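Side-chain contact in Alr1585 protein (Nostoc sp., PDB 5C2I), which probably uses a bound haem to reduce hydrogen peroxide while oxidising dyes and other substrates, as a dye-decolorizing (DyP-type) peroxidase: residues S391-N395 against Q396-M400. The protein carries 1 engineered substitution. Residues are numbered along the deposited sequence; the frame is centred on the assembly and turned at random.
With HEM (protoporphyrin IX containing Fe), chain E; EDO (1,2-ethanediol), chain G.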
loop_
_atom_site.group_PDB
_atom_site.type_symbol
_atom_site.label_atom_id
_atom_site.label_comp_id
_atom_site.label_asym_id
_atom_site.label_seq_id
_atom_site.Cartn_x
_atom_site.Cartn_y
_atom_site.Cartn_z
ATOM N N SER A 391 -22.679 31.342 14.999
ATOM C CA SER A 391 -22.806 32.385 15.994
ATOM C C SER A 391 -24.174 32.370 16.708
ATOM O O SER A 391 -24.344 33.039 17.732
ATOM C CB SER A 391 -22.586 33.753 15.370
ATOM O OG SER A 391 -23.529 34.000 14.345
ATOM N N ASN A 392 -25.143 31.649 16.146
ATOM C CA ASN A 392 -26.511 31.644 16.648
ATOM C C ASN A 392 -27.157 30.293 16.347
ATOM O O ASN A 392 -27.522 30.010 15.188
ATOM C CB ASN A 392 -27.323 32.796 16.020
ATOM C CG ASN A 392 -28.727 32.926 16.594
ATOM O OD1 ASN A 392 -29.388 31.964 16.883
ATOM N ND2 ASN A 392 -29.199 34.131 16.692
ATOM N N ILE A 393 -27.286 29.464 17.358
ATOM C CA ILE A 393 -27.794 28.104 17.151
ATOM C C ILE A 393 -29.239 28.144 16.715
ATOM O O ILE A 393 -29.649 27.365 15.826
ATOM C CB ILE A 393 -27.634 27.206 18.427
ATOM C CG1 ILE A 393 -26.140 27.036 18.752
ATOM C CG2 ILE A 393 -28.283 25.850 18.246
ATOM C CD1 ILE A 393 -25.886 26.377 20.098
ATOM N N GLU A 394 -30.025 29.015 17.319
ATOM C CA GLU A 394 -31.431 29.123 16.948
ATOM C C GLU A 394 -31.627 29.420 15.454
ATOM O O GLU A 394 -32.517 28.819 14.790
ATOM C CB GLU A 394 -32.142 30.173 17.794
ATOM C CG GLU A 394 -33.604 30.355 17.510
ATOM C CD GLU A 394 -34.189 31.358 18.507
ATOM O OE1 GLU A 394 -34.378 30.981 19.678
ATOM O OE2 GLU A 394 -34.367 32.545 18.144
ATOM N N ASN A 395 -30.786 30.292 14.933
ATOM C CA ASN A 395 -30.874 30.725 13.552
ATOM C C ASN A 395 -30.074 29.878 12.545
ATOM O O ASN A 395 -30.280 29.981 11.332
ATOM C CB ASN A 395 -30.400 32.158 13.437
ATOM C CG ASN A 395 -30.803 32.767 12.102
ATOM O OD1 ASN A 395 -31.966 32.824 11.787
ATOM N ND2 ASN A 395 -29.829 33.191 11.312
ATOM N N GLN A 396 -29.203 29.000 13.036
ATOM C CA GLN A 396 -28.335 28.196 12.159
ATOM C C GLN A 396 -28.662 26.704 12.309
ATOM O O GLN A 396 -29.671 26.290 11.769
ATOM C CB GLN A 396 -26.849 28.617 12.319
ATOM C CG GLN A 396 -26.723 30.064 11.826
ATOM C CD GLN A 396 -25.393 30.752 12.102
ATOM O OE1 GLN A 396 -25.230 31.448 13.109
ATOM N NE2 GLN A 396 -24.433 30.541 11.221
ATOM N N PHE A 397 -27.903 25.903 13.051
ATOM C CA PHE A 397 -28.239 24.484 13.122
ATOM C C PHE A 397 -29.730 24.208 13.437
ATOM O O PHE A 397 -30.353 23.374 12.769
ATOM C CB PHE A 397 -27.376 23.687 14.095
ATOM C CG PHE A 397 -27.890 22.315 14.313
ATOM C CD1 PHE A 397 -27.615 21.308 13.396
ATOM C CD2 PHE A 397 -28.722 22.023 15.381
ATOM C CE1 PHE A 397 -28.192 20.037 13.559
ATOM C CE2 PHE A 397 -29.266 20.774 15.539
ATOM C CZ PHE A 397 -28.998 19.776 14.623
ATOM N N ASN A 398 -30.263 24.779 14.521
ATOM C CA ASN A 398 -31.634 24.431 14.906
ATOM C C ASN A 398 -32.632 24.791 13.809
ATOM O O ASN A 398 -33.624 24.069 13.591
ATOM C CB ASN A 398 -32.063 25.091 16.220
ATOM C CG ASN A 398 -31.584 24.342 17.454
ATOM O OD1 ASN A 398 -30.681 23.513 17.398
ATOM N ND2 ASN A 398 -32.183 24.660 18.584
ATOM N N PHE A 399 -32.399 25.939 13.180
ATOM C CA PHE A 399 -33.223 26.424 12.067
ATOM C C PHE A 399 -33.171 25.454 10.888
ATOM O O PHE A 399 -34.201 25.064 10.368
ATOM C CB PHE A 399 -32.753 27.814 11.659
ATOM C CG PHE A 399 -33.718 28.566 10.800
ATOM C CD1 PHE A 399 -33.774 28.335 9.422
ATOM C CD2 PHE A 399 -34.531 29.560 11.347
ATOM C CE1 PHE A 399 -34.663 29.046 8.624
ATOM C CE2 PHE A 399 -35.393 30.289 10.542
ATOM C CZ PHE A 399 -35.496 30.003 9.180
ATOM N N MET A 400 -31.960 25.025 10.527
ATOM C CA MET A 400 -31.751 24.162 9.407
ATOM C C MET A 400 -32.483 22.821 9.623
ATOM O O MET A 400 -33.192 22.343 8.722
ATOM C CB MET A 400 -30.272 23.966 9.177
ATOM C CG MET A 400 -29.892 23.214 7.942
ATOM S SD MET A 400 -28.103 23.190 7.719
ATOM C CE MET A 400 -27.846 24.863 7.159
HETATM C CHA HEM E . -24.046 18.365 2.881
HETATM C CHB HEM E . -24.272 13.803 4.428
HETATM C CHC HEM E . -26.225 15.331 8.584
HETATM C CHD HEM E . -26.212 19.840 6.896
HETATM C C1A HEM E . -23.956 16.984 2.930
HETATM C C2A HEM E . -23.476 16.156 1.873
HETATM C C3A HEM E . -23.541 14.879 2.311
HETATM C C4A HEM E . -24.032 14.921 3.635
HETATM C CMA HEM E . -23.121 13.630 1.584
HETATM C CAA HEM E . -22.971 16.598 0.492
HETATM C CBA HEM E . -21.489 16.955 0.356
HETATM C CGA HEM E . -21.180 18.113 1.265
HETATM O O1A HEM E . -21.392 19.312 0.918
HETATM O O2A HEM E . -20.714 17.869 2.379
HETATM C C1B HEM E . -24.788 13.854 5.722
HETATM C C2B HEM E . -24.961 12.702 6.565
HETATM C C3B HEM E . -25.457 13.119 7.721
HETATM C C4B HEM E . -25.656 14.562 7.563
HETATM C CMB HEM E . -24.598 11.309 6.188
HETATM C CAB HEM E . -25.771 12.395 8.978
HETATM C CBB HEM E . -25.193 11.235 9.340
HETATM C C1C HEM E . -26.450 16.713 8.478
HETATM C C2C HEM E . -27.141 17.496 9.379
HETATM C C3C HEM E . -27.154 18.774 8.881
HETATM C C4C HEM E . -26.438 18.750 7.678
HETATM C CMC HEM E . -27.725 17.084 10.699
HETATM C CAC HEM E . -27.791 19.978 9.413
HETATM C CBC HEM E . -28.872 20.072 10.147
HETATM C C1D HEM E . -25.496 19.764 5.703
HETATM C C2D HEM E . -25.198 20.965 4.930
HETATM C C3D HEM E . -24.641 20.563 3.795
HETATM C C4D HEM E . -24.560 19.091 3.921
HETATM C CMD HEM E . -25.480 22.412 5.300
HETATM C CAD HEM E . -24.124 21.448 2.698
HETATM C CBD HEM E . -25.198 21.846 1.678
HETATM C CGD HEM E . -24.602 22.757 0.655
HETATM O O1D HEM E . -24.725 22.415 -0.518
HETATM O O2D HEM E . -24.000 23.842 0.961
HETATM N NA HEM E . -24.365 16.211 3.975
HETATM N NB HEM E . -25.278 14.889 6.327
HETATM N NC HEM E . -26.103 17.457 7.388
HETATM N ND HEM E . -25.171 18.655 5.035
HETATM FE FE HEM E . -25.254 16.830 5.650
HETATM C C1 EDO G . -26.489 34.747 12.547
HETATM O O1 EDO G . -27.131 33.488 12.785
HETATM C C2 EDO G . -26.338 35.147 11.078
HETATM O O2 EDO G . -25.711 34.192 10.225
HETATM O O HOH W 1 -23.253 17.021 6.845
#
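Gln-396 folds its side chain back over the turn that precedes it and brings OE1 to the backbone amides of Ser-391 and Asn-392. With CG beside its own backbone N (chi1 -65°) and the chain extended beyond, the amide reaches the start of the loop. OE1 is shared among several donors, and its two backbone bonds are weak and bent: Asn-392 N lies 3.0 Å from Gln-396 OE1 and Ser-391 N 3.2 Å. A third donor, O1 of an ethanediol probably taken from the crystallisation liquor, stands 2.8 Å from Gln-396 OE1; it also accepts a straighter bond from Asn-395 ND2 (159°). The Asn-395 side chain lies alongside that of Phe-399, pointing the same way, with amide and ring planes 60° apart. Gln-396 NE2 binds the backbone oxygens of Arg-361 and Ser-236, so both ends of the amide are engaged. Within the turn, Asn-392 OD1 accepts from Asn-395 N at 2.9 Å, an Asx motif whose donor sits above the carbonyl plane. Further along, Ile-393 O accepts from Asn-398 N at 3.0 Å, and CG2 of Ile-393 packs 3.5 Å from Asn-398 OD1, which is itself bonded to Tyr-455. Replacing Gln-396 with a leucine would probably leave the amides of Ser-391 and Asn-392 without this acceptor and the carbonyls of Arg-361 and Ser-236 without the NE2 donor. Using both halves of its amide, this N-cap residue thus joins the turn after strand 383-390 to neighbouring backbone, just before helix 397-405 brings Phe-397 and Met-400 to the haem.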